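Local coordinates for protein particle-associated glycoside hydrolase (Acinetobacter phage Fri1, PDB 6C72) that forms the trimeric tailspike of the phage and, as a capsular polysaccharide depolymerase, probably cleaves the capsule of its Acinetobacter baumannii host during entry, at residues A[25-30]-A[53-58]; A[193-198]-A[250-255]. One frame throughout, in Å; residues are numbered along the deposited sequence.

Interaction 1 (A[25-30]-A[53-58])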
loop_
_atom_site.group_PDB
_atom_site.type_symbol
_atom_site.label_atom_id
_atom_site.label_comp_id
_atom_site.label_asym_id
_atom_site.label_seq_id
_atom_site.Cartn_x
_atom_site.Cartn_y
_atom_site.Cartn_z
ATOM N N ASN A 25 37.642 14.207 38.584
ATOM C CA ASN A 25 38.920 14.632 39.148
ATOM C C ASN A 25 39.129 14.043 40.534
ATOM O O ASN A 25 40.250 13.671 40.896
ATOM C CB ASN A 25 39.018 16.160 39.187
ATOM C CG ASN A 25 39.281 16.758 37.811
ATOM O OD1 ASN A 25 39.693 16.051 36.884
ATOM N ND2 ASN A 25 39.047 18.060 37.668
ATOM N N ALA A 26 38.061 13.959 41.332
ATOM C CA ALA A 26 38.189 13.339 42.649
ATOM C C ALA A 26 38.473 11.845 42.527
ATOM O O ALA A 26 39.266 11.292 43.299
ATOM C CB ALA A 26 36.925 13.588 43.476
ATOM N N LEU A 27 37.854 11.189 41.541
ATOM C CA LEU A 27 38.083 9.764 41.315
ATOM C C LEU A 27 39.542 9.479 40.957
ATOM O O LEU A 27 40.098 8.455 41.368
ATOM C CB LEU A 27 37.142 9.265 40.214
ATOM C CG LEU A 27 36.976 7.765 39.949
ATOM C CD1 LEU A 27 36.435 7.028 41.167
ATOM C CD2 LEU A 27 36.066 7.550 38.742
ATOM N N ARG A 28 40.187 10.384 40.215
ATOM C CA ARG A 28 41.582 10.194 39.842
ATOM C C ARG A 28 42.530 10.230 41.038
ATOM O O ARG A 28 43.703 9.862 40.892
ATOM C CB ARG A 28 42.013 11.252 38.823
ATOM C CG ARG A 28 41.335 11.154 37.484
ATOM C CD ARG A 28 42.049 11.989 36.425
ATOM N NE ARG A 28 41.554 11.659 35.090
ATOM C CZ ARG A 28 40.659 12.377 34.407
ATOM N NH1 ARG A 28 40.166 13.497 34.920
ATOM N NH2 ARG A 28 40.266 11.970 33.198
ATOM N N LYS A 29 42.053 10.648 42.210
ATOM C CA LYS A 29 42.877 10.740 43.405
ATOM C C LYS A 29 42.556 9.639 44.404
ATOM O O LYS A 29 43.091 9.644 45.516
ATOM C CB LYS A 29 42.715 12.116 44.051
ATOM C CG LYS A 29 43.098 13.293 43.154
ATOM C CD LYS A 29 42.603 14.622 43.756
ATOM C CE LYS A 29 43.121 15.848 42.998
ATOM N NZ LYS A 29 44.311 16.476 43.671
ATOM N N VAL A 30 41.710 8.685 44.031
ATOM C CA VAL A 30 41.262 7.624 44.924
ATOM C C VAL A 30 41.585 6.297 44.255
ATOM O O VAL A 30 41.227 6.080 43.094
ATOM C CB VAL A 30 39.754 7.732 45.232
ATOM C CG1 VAL A 30 39.358 6.737 46.316
ATOM C CG2 VAL A 30 39.389 9.144 45.629
ATOM N N ALA A 53 28.427 8.573 37.036
ATOM C CA ALA A 53 28.517 7.245 36.447
ATOM C C ALA A 53 29.033 6.253 37.487
ATOM O O ALA A 53 29.333 6.608 38.633
ATOM C CB ALA A 53 29.401 7.266 35.201
ATOM N N THR A 54 29.101 4.989 37.072
ATOM C CA THR A 54 29.568 3.885 37.895
ATOM C C THR A 54 30.810 3.277 37.262
ATOM O O THR A 54 30.858 3.064 36.046
ATOM C CB THR A 54 28.478 2.826 38.059
ATOM O OG1 THR A 54 27.369 3.408 38.749
ATOM C CG2 THR A 54 28.982 1.640 38.855
ATOM N N TYR A 55 31.799 2.975 38.095
ATOM C CA TYR A 55 33.093 2.501 37.634
ATOM C C TYR A 55 33.500 1.245 38.389
ATOM O O TYR A 55 33.048 0.994 39.510
ATOM C CB TYR A 55 34.164 3.583 37.807
ATOM C CG TYR A 55 33.852 4.870 37.074
ATOM C CD1 TYR A 55 32.997 5.821 37.624
ATOM C CD2 TYR A 55 34.427 5.141 35.834
ATOM C CE1 TYR A 55 32.708 6.999 36.954
ATOM C CE2 TYR A 55 34.155 6.321 35.161
ATOM C CZ TYR A 55 33.292 7.242 35.729
ATOM O OH TYR A 55 33.020 8.408 35.066
ATOM N N LEU A 56 34.359 0.451 37.751
ATOM C CA LEU A 56 34.952 -0.733 38.357
ATOM C C LEU A 56 36.470 -0.584 38.373
ATOM O O LEU A 56 37.082 -0.199 37.371
ATOM C CB LEU A 56 34.558 -2.009 37.602
ATOM C CG LEU A 56 33.091 -2.444 37.653
ATOM C CD1 LEU A 56 32.904 -3.800 36.973
ATOM C CD2 LEU A 56 32.593 -2.483 39.084
ATOM N N TRP A 57 37.076 -0.908 39.508
ATOM C CA TRP A 57 38.505 -0.696 39.691
ATOM C C TRP A 57 39.304 -1.805 39.017
ATOM O O TRP A 57 39.029 -2.990 39.220
ATOM C CB TRP A 57 38.827 -0.629 41.184
ATOM C CG TRP A 57 40.282 -0.537 41.508
ATOM C CD1 TRP A 57 41.039 -1.484 42.133
ATOM C CD2 TRP A 57 41.159 0.561 41.229
ATOM N NE1 TRP A 57 42.333 -1.043 42.260
ATOM C CE2 TRP A 57 42.436 0.209 41.709
ATOM C CE3 TRP A 57 40.989 1.805 40.617
ATOM C CZ2 TRP A 57 43.542 1.060 41.601
ATOM C CZ3 TRP A 57 42.081 2.647 40.508
ATOM C CH2 TRP A 57 43.345 2.272 40.997
ATOM N N ASP A 58 40.280 -1.420 38.199
ATOM C CA ASP A 58 41.238 -2.352 37.613
ATOM C C ASP A 58 42.619 -1.899 38.066
ATOM O O ASP A 58 43.115 -0.859 37.618
ATOM C CB ASP A 58 41.128 -2.395 36.085
ATOM C CG ASP A 58 41.912 -3.559 35.463
ATOM O OD1 ASP A 58 42.481 -4.387 36.209
ATOM O OD2 ASP A 58 41.948 -3.655 34.216
#
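Leu27 lays one methyl group on the phenol ring of Tyr55, and this CH-pi contact is the heart of the meeting between the short helix at 24-27 and strand 54-58. Leu27 CD2 sits 3.7 Å from the centroid of the Tyr55 ring and only 12° off its normal, so the methyl stands over the middle of one face and not at the rim. Its nearest single atom is Tyr55 CD1, at 3.7 Å. The two side chains cross obliquely. With Leu27 CG anti to the backbone N (chi1 -169°), the isobutyl group reaches out from the short helix, and a branched leucine suits the place because one methyl can settle on the ring while the rest of the side chain packs on Ala39, Thr41, Ile71 and Trp81. Tyr55 offers a broad, flat surface from its strand, and Ile71, Trp81 and Leu83 add to the packing around it.

After Leu27 the chain bends through a type I turn, closed by Val30 N bonding to Leu27 O at 3.1 Å. The turn brings Val30 O to 4.4 Å from Trp57 CZ3, an oblique and loose approach. That carbonyl finds its hydrogen bond at Trp81 NE1, whose ring also meets that of Trp57.

Across the two segments the contact is therefore apolar in character: dispersion and the weak attraction between a methyl C-H and an aromatic face join helix to sheet in a buried core, while the nearby carbonyl has its polar need met by a neighbouring indole.

Interaction 2 (A[193-198]-A[250-255])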
loop_
_atom_site.group_PDB
_atom_site.type_symbol
_atom_site.label_atom_id
_atom_site.label_comp_id
_atom_site.label_asym_id
_atom_site.label_seq_id
_atom_site.Cartn_x
_atom_site.Cartn_y
_atom_site.Cartn_z
ATOM N N PRO A 193 28.691 7.111 7.443
ATOM C CA PRO A 193 29.557 6.594 6.376
ATOM C C PRO A 193 28.958 5.367 5.718
ATOM O O PRO A 193 28.049 4.725 6.248
ATOM C CB PRO A 193 30.859 6.222 7.104
ATOM C CG PRO A 193 30.820 6.946 8.366
ATOM C CD PRO A 193 29.354 7.076 8.752
ATOM N N GLU A 194 29.509 5.028 4.554
ATOM C CA GLU A 194 29.150 3.773 3.913
ATOM C C GLU A 194 29.506 2.609 4.832
ATOM O O GLU A 194 30.426 2.695 5.650
ATOM C CB GLU A 194 29.844 3.634 2.555
ATOM C CG GLU A 194 31.376 3.588 2.618
ATOM C CD GLU A 194 32.011 4.967 2.596
ATOM O OE1 GLU A 194 31.291 5.947 2.909
ATOM O OE2 GLU A 194 33.222 5.060 2.270
ATOM N N ASN A 195 28.730 1.534 4.725
ATOM C CA ASN A 195 28.845 0.328 5.537
ATOM C C ASN A 195 28.515 0.545 7.013
ATOM O O ASN A 195 28.707 -0.375 7.819
ATOM C CB ASN A 195 30.221 -0.331 5.402
ATOM C CG ASN A 195 30.366 -1.072 4.095
ATOM O OD1 ASN A 195 29.412 -1.706 3.631
ATOM N ND2 ASN A 195 31.555 -1.021 3.498
ATOM N N VAL A 196 28.042 1.725 7.403
ATOM C CA VAL A 196 27.492 1.927 8.739
ATOM C C VAL A 196 25.994 1.638 8.683
ATOM O O VAL A 196 25.256 2.266 7.915
ATOM C CB VAL A 196 27.781 3.344 9.260
ATOM C CG1 VAL A 196 26.945 3.632 10.494
ATOM C CG2 VAL A 196 29.286 3.491 9.579
ATOM N N THR A 197 25.553 0.661 9.472
ATOM C CA THR A 197 24.210 0.117 9.398
ATOM C C THR A 197 23.489 0.273 10.727
ATOM O O THR A 197 24.092 0.109 11.791
ATOM C CB THR A 197 24.251 -1.368 9.051
ATOM O OG1 THR A 197 25.058 -2.056 10.016
ATOM C CG2 THR A 197 24.823 -1.579 7.653
ATOM N N GLY A 198 22.183 0.535 10.659
ATOM C CA GLY A 198 21.374 0.543 11.860
ATOM C C GLY A 198 21.629 1.701 12.793
ATOM O O GLY A 198 21.316 1.607 13.976
ATOM N N ASP A 250 28.732 3.338 -4.862
ATOM C CA ASP A 250 28.632 2.120 -5.649
ATOM C C ASP A 250 29.054 0.918 -4.815
ATOM O O ASP A 250 30.037 0.967 -4.075
ATOM C CB ASP A 250 29.510 2.207 -6.893
ATOM C CG ASP A 250 28.981 3.189 -7.922
ATOM O OD1 ASP A 250 27.887 3.754 -7.693
ATOM O OD2 ASP A 250 29.645 3.366 -8.978
ATOM N N GLY A 251 28.295 -0.163 -4.928
ATOM C CA GLY A 251 28.653 -1.420 -4.309
ATOM C C GLY A 251 28.303 -1.561 -2.847
ATOM O O GLY A 251 28.603 -2.609 -2.263
ATOM N N VAL A 252 27.692 -0.550 -2.229
ATOM C CA VAL A 252 27.334 -0.595 -0.814
ATOM C C VAL A 252 25.901 -0.103 -0.644
ATOM O O VAL A 252 25.488 0.875 -1.278
ATOM C CB VAL A 252 28.305 0.240 0.046
ATOM C CG1 VAL A 252 27.915 0.162 1.515
ATOM C CG2 VAL A 252 29.722 -0.247 -0.159
ATOM N N SER A 253 25.143 -0.781 0.211
ATOM C CA SER A 253 23.740 -0.433 0.383
ATOM C C SER A 253 23.571 0.948 1.010
ATOM O O SER A 253 24.301 1.332 1.925
ATOM C CB SER A 253 23.038 -1.484 1.237
ATOM O OG SER A 253 22.702 -2.616 0.458
ATOM N N CYS A 254 22.623 1.715 0.464
ATOM C CA CYS A 254 22.123 2.955 1.060
ATOM C C CYS A 254 20.592 2.884 0.962
ATOM O O CYS A 254 19.982 3.437 0.042
ATOM C CB CYS A 254 22.689 4.175 0.357
ATOM S SG CYS A 254 22.258 5.745 1.154
ATOM N N SER A 255 19.967 2.168 1.893
ATOM C CA SER A 255 18.565 1.829 1.719
ATOM C C SER A 255 17.894 1.612 3.065
ATOM O O SER A 255 18.544 1.566 4.112
ATOM C CB SER A 255 18.410 0.575 0.851
ATOM O OG SER A 255 18.882 -0.571 1.545
#
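This is a small van der Waals contact in which Val252 meets Asn195 and Glu194, between two loops of a parallel beta-helix, the elongated fold that forms the body of this tailspike. Segment 193-198 joins strand 188-192 to strand 200-202, and segment 250-255 leads from strand 244-247 into strand 255-260. Strands 188-192 and 244-247 each pair in parallel with 220-224, and strands 200-202 and 255-260 each pair with 230-232, so the two loops belong to alternate coils, with one coil between them.

Val252 points its side chain at the other loop and meets Asn195, the two side chains crossing at about a right angle. Valine suits the place because its two methyls present an apolar surface, both approaching the Asn195 amide. Asn195 stands at the third position of a type II turn from Pro193 to Val196, where the backbone takes a positive phi of 66°; asparagine tolerates this conformation better than most residues other than glycine. The turn is closed by Val196 N to Pro193 O, 3.2 Å.

A second subunit also packs on this contact. Asn195 ND2 bonds to Gln171 O of that subunit, and Val252 packs on its Val169. Glu194 OE2 is held by Lys249 in a salt bridge and by the backbone N atoms of Val170 and Gln171 of the second subunit, while Glu194 CB rests 4.1 Å from Val252 CG1. That same CG1, anti to the backbone N of Val252 (chi1 -179°), comes closest to the Asn195 amide, lying 3.2 Å from Asn195 OD1.

Overall arrangement
From the N terminus, interaction 1 comes first: the chain leaves helix 24-27, passes through strand 38-41 and returns in strand 54-58, closing a loop of 22 residues that brings the helix against the small mixed sheet at the N-terminal end of the spike. The chain then enters the parallel beta-helix, where interaction 2 brings 193-198 and 250-255 together after 51 intervening residues, among them strands from 200-202 to 244-247. The two closures follow in series, neither enclosing nor crossing the other, and their nearest atoms stay about 23 Å apart. Both contacts are within the chain; no other chain touches interaction 1, whereas a second subunit packs on interaction 2.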